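PDB 5ULB: putative sugar ABC transporter from Yersinia enterocolitica subsp. enterocolitica 8081, which probably serves as the periplasmic sugar-binding component of an ABC transporter, capturing methylthioribose-like sugars. Local coordinates for residues 62-65 and 66-70; 266-269 and 270-273; 86-89 and 90-94. One frame throughout, in Å; residues are numbered along the deposited sequence. Where two conformers were deposited one is given.

Contact 1: 62-65 and 66-70; sequences ARFQ and DFVNQ
Successive turns of helix 61-73, in the periplasmic-binding-protein domain, meet here, and Phe-64 with Val-68 and Arg-63 with Phe-67 make two i, i+4 side-chain pairs. Phe-64 and Val-68 run alongside each other in the same direction. The CG2 branch of Val-68 sits over one face of the Phe-64 ring, 4.2 Å from the ring centroid and 21° off the normal, which meets the criteria for a CH-pi contact; its nearest ring atom is CE2, at 3.9 Å. Phe-64 has CG anti to the backbone N (chi1 -178°), and this places CG beside the carbonyl carbon, from where the ring lies alongside Val-68.

Arg-63 and Phe-67 are also side by side, but their planes stand 85° apart and the approach is oblique: Arg-63 NH1 comes to 3.9 Å from Phe-67 CZ. Beyond the pair, the Phe-67 ring meets that of Phe-55.

On the exposed side a water donates to both Ala-62 O and Asp-66 OD1, the latter at 2.8 Å. Ala-62 O therefore has two donors, since it also accepts from Asp-66 N at 2.9 Å. Phe-64, Phe-67 and Val-68 all touch Ile-25 of strand 21-26, whereas Asp-66 is exposed. This division is that of an amphipathic helix laid against strand 21-26, in the parallel part of the sheet of an alpha/beta domain.

Contact 2: 266-269 and 270-273; sequences GAVN and LRLV
Asn-269 and Val-268, with Leu-270 next, bury the most surface in this turn of helix 262-278, where every touching residue is buried. The backbone of Asn-269 reaches forward through its carbonyl: Val-273 N donates to Asn-269 O at 3.1 Å with an N-H...O angle of 165°, and Val-273 CG2 lies 3.5 Å from that same oxygen. The amide of Asn-269 faces elsewhere: OD1 accepts from Ser-104 OG of strand 102-106, while ND2 is shared between Ile-265 O and Thr-120 OG1.

Val-268 sends its two methyls to different partners. CG1, anti to the backbone N (chi1 162°), runs alongside Leu-272 and comes to 4.1 Å from its CD1. CG2 lies over one face of the Arg-271 guanidinium, 4.1 Å from NH1. The arginine chain is extended from CG to NE, and its CG passes 3.3 Å from Ala-267 O, the acceptor of Arg-271 N.

Leu-270 N closes the turn on Gly-266 O at 3.1 Å. Its CB packs at 3.4 Å against Ala-267 O, and its side chain goes on to Glu-44 and Leu-48 of helix 32-48.

Arg-271 NE forms a salt bridge with Glu-44 OE2, and NH1 donates to Ser-320 O and Asp-322 O. The buried cation thus has both a carboxylate and backbone carbonyls as partners, which probably favours its charged state, while the valine methyl supplies an apolar cover on one face.

Contact 3: 86-89 and 90-94; sequences DPYS and TELVK
Tyr-88 and Leu-92 meet one helical turn apart, their side chains parallel in direction, with Tyr-88 CD1 at 4.0 Å from Leu-92 CD1 in one of its two conformers, a less certain touch, and the methyl oblique to the ring. The tyrosine ring is placed by a chi1 of 56°, which sets CG between the backbone N and the carbonyl carbon. In the backbone, Leu-92 N donates to Tyr-88 O at 3.1 Å, in the carbonyl plane, and Val-93 N to Ser-89 O at 2.9 Å; Val-93 CG2 rests 3.3 Å from that same oxygen.

Two waters tie the loop to the first turn. One donates to Asp-86 OD1 and accepts from Thr-90 OG1, at 2.9 Å from the latter. The other donates to Pro-87 O, just beyond a cis peptide bond, and accepts from Glu-91 N at 3.0 Å.

Further out, Tyr-88 OH is hydrogen-bonded to Asp-61 OD1 and Arg-85 N, so two bonds grip the hydroxyl. Ser-89 OG pairs with Arg-85 O, and Thr-90 OG1 with Gln-111 N. The whole turn joins the loop after strand 78-82 to helix 89-98, whose Leu-92 packs on Val-68 and Asn-69 of the adjacent helix 61-73.

Contacts 1 and 3 form one continuous interface, their centres 12 Å apart: Phe-64 CD2 is 3.6 Å from Tyr-88 CE1, and Gln-65 OE1 is 3.4 Å from Tyr-88 CB. Contact 2 is separate, with its centre about 21 Å from that of contact 1 and 20 Å from that of contact 3, and its nearest atoms about 12 and 11 Å from them. None of the three reaches the sugar: the side chains of Phe-64 and Tyr-88 are each about 11 Å from either bound anomer, and that of Asn-269 about 9 Å from the beta form. Asn-269 does touch Phe-106, a residue of the beta-form pocket.

Contact 1: 62-65 and 66-70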
loop_
_atom_site.group_PDB
_atom_site.type_symbol
_atom_site.label_atom_id
_atom_site.label_comp_id
_atom_site.label_asym_id
_atom_site.label_seq_id
_atom_site.Cartn_x
_atom_site.Cartn_y
_atom_site.Cartn_z
ATOM N N ALA A 62 11.856 -15.383 5.471
ATOM C CA ALA A 62 12.178 -16.140 6.674
ATOM C C ALA A 62 11.952 -15.363 7.919
ATOM O O ALA A 62 11.345 -15.888 8.899
ATOM C CB ALA A 62 13.550 -16.673 6.631
ATOM N N ARG A 63 12.366 -14.118 7.898
ATOM C CA ARG A 63 12.197 -13.223 9.067
ATOM C C ARG A 63 10.698 -12.937 9.236
ATOM O O ARG A 63 10.185 -12.919 10.380
ATOM C CB ARG A 63 12.981 -11.957 8.881
ATOM C CG ARG A 63 14.510 -12.214 8.870
ATOM C CD ARG A 63 15.437 -11.008 8.818
ATOM N NE ARG A 63 15.461 -10.361 10.123
ATOM C CZ ARG A 63 14.776 -9.293 10.446
ATOM N NH1 ARG A 63 14.915 -8.848 11.709
ATOM N NH2 ARG A 63 13.990 -8.686 9.548
ATOM N N PHE A 64 9.928 -12.766 8.144
ATOM C CA PHE A 64 8.482 -12.588 8.188
ATOM C C PHE A 64 7.831 -13.749 8.935
ATOM O O PHE A 64 7.065 -13.565 9.899
ATOM C CB PHE A 64 7.939 -12.481 6.791
ATOM C CG PHE A 64 6.423 -12.243 6.763
ATOM C CD1 PHE A 64 5.931 -10.950 6.882
ATOM C CD2 PHE A 64 5.568 -13.251 6.587
ATOM C CE1 PHE A 64 4.590 -10.754 6.790
ATOM C CE2 PHE A 64 4.200 -13.044 6.540
ATOM C CZ PHE A 64 3.735 -11.818 6.668
ATOM N N GLN A 65 8.119 -14.990 8.506
ATOM C CA GLN A 65 7.632 -16.137 9.148
ATOM C C GLN A 65 7.978 -16.283 10.615
ATOM O O GLN A 65 7.093 -16.626 11.446
ATOM C CB GLN A 65 7.969 -17.412 8.376
ATOM C CG GLN A 65 7.385 -17.505 6.957
ATOM C CD GLN A 65 7.942 -18.626 6.224
ATOM O OE1 GLN A 65 7.523 -19.801 6.351
ATOM N NE2 GLN A 65 8.930 -18.296 5.363
ATOM N N ASP A 66 9.243 -15.975 10.912
ATOM C CA ASP A 66 9.618 -16.029 12.353
ATOM C C ASP A 66 8.784 -15.010 13.200
ATOM O O ASP A 66 8.319 -15.351 14.288
ATOM C CB ASP A 66 11.107 -15.702 12.477
ATOM C CG ASP A 66 12.009 -16.776 11.942
ATOM O OD1 ASP A 66 11.574 -17.952 11.731
ATOM O OD2 ASP A 66 13.218 -16.387 11.819
ATOM N N PHE A 67 8.593 -13.789 12.678
ATOM C CA PHE A 67 7.792 -12.810 13.371
ATOM C C PHE A 67 6.371 -13.279 13.586
ATOM O O PHE A 67 5.774 -13.087 14.649
ATOM C CB PHE A 67 7.824 -11.441 12.772
ATOM C CG PHE A 67 9.105 -10.689 12.917
ATOM C CD1 PHE A 67 9.719 -10.539 14.092
ATOM C CD2 PHE A 67 9.577 -9.957 11.830
ATOM C CE1 PHE A 67 10.846 -9.742 14.225
ATOM C CE2 PHE A 67 10.679 -9.115 11.978
ATOM C CZ PHE A 67 11.327 -9.039 13.177
ATOM N N VAL A 68 5.788 -13.877 12.572
ATOM C CA VAL A 68 4.402 -14.341 12.722
ATOM C C VAL A 68 4.262 -15.496 13.692
ATOM O O VAL A 68 3.390 -15.521 14.584
ATOM C CB VAL A 68 3.705 -14.631 11.354
ATOM C CG1 VAL A 68 2.296 -15.115 11.577
ATOM C CG2 VAL A 68 3.825 -13.506 10.374
ATOM N N ASN A 69 5.195 -16.435 13.578
ATOM C CA ASN A 69 5.207 -17.524 14.450
ATOM C C ASN A 69 5.411 -17.121 15.958
ATOM O O ASN A 69 4.733 -17.617 16.868
ATOM C CB ASN A 69 6.282 -18.531 14.053
ATOM C CG ASN A 69 5.845 -19.388 12.848
ATOM O OD1 ASN A 69 4.660 -19.783 12.755
ATOM N ND2 ASN A 69 6.771 -19.784 12.036
ATOM N N GLN A 70 6.260 -16.145 16.155
ATOM C CA GLN A 70 6.456 -15.630 17.495
ATOM C C GLN A 70 5.205 -14.924 18.021
ATOM O O GLN A 70 4.802 -15.113 19.159
ATOM C CB GLN A 70 7.603 -14.691 17.553
ATOM C CG GLN A 70 8.950 -15.372 17.309
ATOM C CD GLN A 70 10.105 -14.484 17.003
ATOM O OE1 GLN A 70 10.123 -13.336 17.318
ATOM N NE2 GLN A 70 11.164 -15.095 16.414
HETATM O O HOH W 1 11.495 -18.777 9.028
#

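Contact 2: 266-269 and 270-273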
loop_
_atom_site.group_PDB
_atom_site.type_symbol
_atom_site.label_atom_id
_atom_site.label_comp_id
_atom_site.label_asym_id
_atom_site.label_seq_id
_atom_site.Cartn_x
_atom_site.Cartn_y
_atom_site.Cartn_z
ATOM N N GLY A 266 -4.239 0.734 6.830
ATOM C CA GLY A 266 -3.897 0.261 8.156
ATOM C C GLY A 266 -5.031 0.362 9.104
ATOM O O GLY A 266 -5.302 -0.588 9.851
ATOM N N ALA A 267 -5.692 1.511 9.141
ATOM C CA ALA A 267 -6.812 1.689 10.067
ATOM C C ALA A 267 -7.913 0.652 9.803
ATOM O O ALA A 267 -8.481 0.158 10.785
ATOM C CB ALA A 267 -7.320 3.079 9.948
ATOM N N VAL A 268 -8.293 0.465 8.523
ATOM C CA VAL A 268 -9.378 -0.460 8.272
ATOM C C VAL A 268 -9.016 -1.853 8.691
ATOM O O VAL A 268 -9.915 -2.590 9.171
ATOM C CB VAL A 268 -9.812 -0.284 6.815
ATOM C CG1 VAL A 268 -10.610 -1.468 6.330
ATOM C CG2 VAL A 268 -10.549 1.046 6.628
ATOM N N ASN A 269 -7.796 -2.302 8.407
ATOM C CA ASN A 269 -7.428 -3.637 8.931
ATOM C C ASN A 269 -7.542 -3.726 10.436
ATOM O O ASN A 269 -7.981 -4.775 10.923
ATOM C CB ASN A 269 -6.023 -4.017 8.387
ATOM C CG ASN A 269 -6.099 -4.580 6.967
ATOM O OD1 ASN A 269 -6.273 -5.821 6.835
ATOM N ND2 ASN A 269 -6.054 -3.762 5.915
ATOM N N LEU A 270 -7.202 -2.697 11.153
ATOM C CA LEU A 270 -7.408 -2.688 12.610
ATOM C C LEU A 270 -8.880 -2.786 12.931
ATOM O O LEU A 270 -9.261 -3.507 13.831
ATOM C CB LEU A 270 -6.665 -1.462 13.221
ATOM C CG LEU A 270 -6.490 -1.458 14.713
ATOM C CD1 LEU A 270 -7.746 -1.095 15.475
ATOM C CD2 LEU A 270 -5.799 -2.642 15.260
ATOM N N ARG A 271 -9.710 -1.948 12.276
ATOM C CA ARG A 271 -11.161 -1.984 12.519
ATOM C C ARG A 271 -11.701 -3.410 12.353
ATOM O O ARG A 271 -12.547 -3.889 13.123
ATOM C CB ARG A 271 -11.913 -1.045 11.560
ATOM C CG ARG A 271 -11.603 0.390 11.735
ATOM C CD ARG A 271 -12.417 1.199 10.712
ATOM N NE ARG A 271 -11.967 2.579 10.652
ATOM C CZ ARG A 271 -12.386 3.470 9.756
ATOM N NH1 ARG A 271 -13.260 3.134 8.854
ATOM N NH2 ARG A 271 -11.945 4.690 9.782
ATOM N N LEU A 272 -11.270 -4.101 11.289
ATOM C CA LEU A 272 -11.690 -5.470 11.040
ATOM C C LEU A 272 -11.326 -6.433 12.170
ATOM O O LEU A 272 -12.131 -7.203 12.596
ATOM C CB LEU A 272 -11.174 -5.965 9.671
ATOM C CG LEU A 272 -11.873 -5.326 8.455
ATOM C CD1 LEU A 272 -10.992 -5.463 7.222
ATOM C CD2 LEU A 272 -13.194 -6.046 8.259
ATOM N N VAL A 273 -10.060 -6.317 12.628
ATOM C CA VAL A 273 -9.671 -7.147 13.782
ATOM C C VAL A 273 -10.421 -6.815 15.026
ATOM O O VAL A 273 -10.822 -7.707 15.773
ATOM C CB VAL A 273 -8.154 -7.064 13.949
ATOM C CG1 VAL A 273 -7.707 -7.723 15.229
ATOM C CG2 VAL A 273 -7.464 -7.718 12.818
#

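Contact 3: 86-89 and 90-94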
loop_
_atom_site.group_PDB
_atom_site.type_symbol
_atom_site.label_atom_id
_atom_site.label_comp_id
_atom_site.label_asym_id
_atom_site.label_seq_id
_atom_site.Cartn_x
_atom_site.Cartn_y
_atom_site.Cartn_z
ATOM N N ASP A 86 3.285 -16.361 -1.077
ATOM C CA ASP A 86 3.349 -17.806 -1.257
ATOM C C ASP A 86 4.790 -18.267 -1.084
ATOM O O ASP A 86 5.714 -17.529 -1.355
ATOM C CB ASP A 86 2.914 -18.129 -2.739
ATOM C CG ASP A 86 1.366 -18.211 -2.924
ATOM O OD1 ASP A 86 0.698 -18.820 -2.047
ATOM O OD2 ASP A 86 0.938 -17.721 -3.981
ATOM N N PRO A 87 4.987 -19.482 -0.629
ATOM C CA PRO A 87 3.981 -20.564 -0.431
ATOM C C PRO A 87 3.433 -20.627 0.957
ATOM O O PRO A 87 2.490 -21.416 1.216
ATOM C CB PRO A 87 4.833 -21.836 -0.628
ATOM C CG PRO A 87 6.160 -21.460 -0.136
ATOM C CD PRO A 87 6.379 -20.010 -0.601
ATOM N N TYR A 88 3.987 -19.834 1.862
ATOM C CA TYR A 88 3.756 -20.110 3.302
ATOM C C TYR A 88 2.502 -19.431 3.949
ATOM O O TYR A 88 2.115 -19.821 5.075
ATOM C CB TYR A 88 5.043 -19.729 4.100
ATOM C CG TYR A 88 5.402 -18.268 3.817
ATOM C CD1 TYR A 88 4.753 -17.267 4.467
ATOM C CD2 TYR A 88 6.388 -17.928 2.820
ATOM C CE1 TYR A 88 5.049 -15.930 4.232
ATOM C CE2 TYR A 88 6.652 -16.612 2.535
ATOM C CZ TYR A 88 5.977 -15.571 3.261
ATOM O OH TYR A 88 6.214 -14.274 2.937
ATOM N N SER A 89 1.988 -18.382 3.311
ATOM C CA SER A 89 1.038 -17.571 4.023
ATOM C C SER A 89 -0.266 -18.255 4.357
ATOM O O SER A 89 -0.850 -18.027 5.428
ATOM C CB SER A 89 0.756 -16.200 3.349
ATOM O OG SER A 89 1.901 -15.381 3.393
ATOM N N THR A 90 -0.720 -19.128 3.448
ATOM C CA THR A 90 -1.978 -19.804 3.757
ATOM C C THR A 90 -1.891 -20.642 5.023
ATOM O O THR A 90 -2.820 -20.610 5.824
ATOM C CB THR A 90 -2.379 -20.652 2.546
ATOM O OG1 THR A 90 -2.606 -19.826 1.387
ATOM C CG2 THR A 90 -3.622 -21.423 2.756
ATOM N N GLU A 91 -0.879 -21.515 5.170
ATOM C CA GLU A 91 -0.789 -22.392 6.320
ATOM C C GLU A 91 -0.535 -21.523 7.546
ATOM O O GLU A 91 -1.002 -21.837 8.626
ATOM C CB GLU A 91 0.324 -23.439 6.130
ATOM C CG GLU A 91 -0.212 -24.577 5.270
ATOM C CD GLU A 91 -1.211 -25.430 6.068
ATOM O OE1 GLU A 91 -2.303 -25.736 5.565
ATOM O OE2 GLU A 91 -0.902 -25.738 7.235
ATOM N N LEU A 92 0.198 -20.408 7.407
ATOM C CA LEU A 92 0.472 -19.532 8.563
ATOM C C LEU A 92 -0.830 -18.972 9.122
ATOM O O LEU A 92 -1.123 -18.990 10.301
ATOM C CB LEU A 92 1.384 -18.351 8.220
ATOM C CG LEU A 92 2.844 -18.241 8.500
ATOM C CD1 LEU A 92 3.303 -16.845 8.142
ATOM C CD2 LEU A 92 3.043 -18.479 9.954
ATOM N N VAL A 93 -1.702 -18.486 8.204
ATOM C CA VAL A 93 -3.002 -17.945 8.594
ATOM C C VAL A 93 -3.905 -18.980 9.155
ATOM O O VAL A 93 -4.609 -18.749 10.138
ATOM C CB VAL A 93 -3.607 -17.119 7.464
ATOM C CG1 VAL A 93 -5.020 -16.658 7.849
ATOM C CG2 VAL A 93 -2.767 -15.918 7.133
ATOM N N LYS A 94 -3.888 -20.170 8.567
ATOM C CA LYS A 94 -4.669 -21.242 9.151
ATOM C C LYS A 94 -4.241 -21.552 10.637
ATOM O O LYS A 94 -5.066 -21.875 11.504
ATOM C CB LYS A 94 -4.634 -22.560 8.377
ATOM C CG LYS A 94 -5.374 -22.441 7.028
ATOM C CD LYS A 94 -5.198 -23.726 6.223
ATOM C CE LYS A 94 -5.945 -23.564 4.922
ATOM N NZ LYS A 94 -5.804 -24.787 4.149
HETATM O O HOH W 2 -0.039 -18.756 0.586
HETATM O O HOH W 3 0.798 -22.411 2.907
#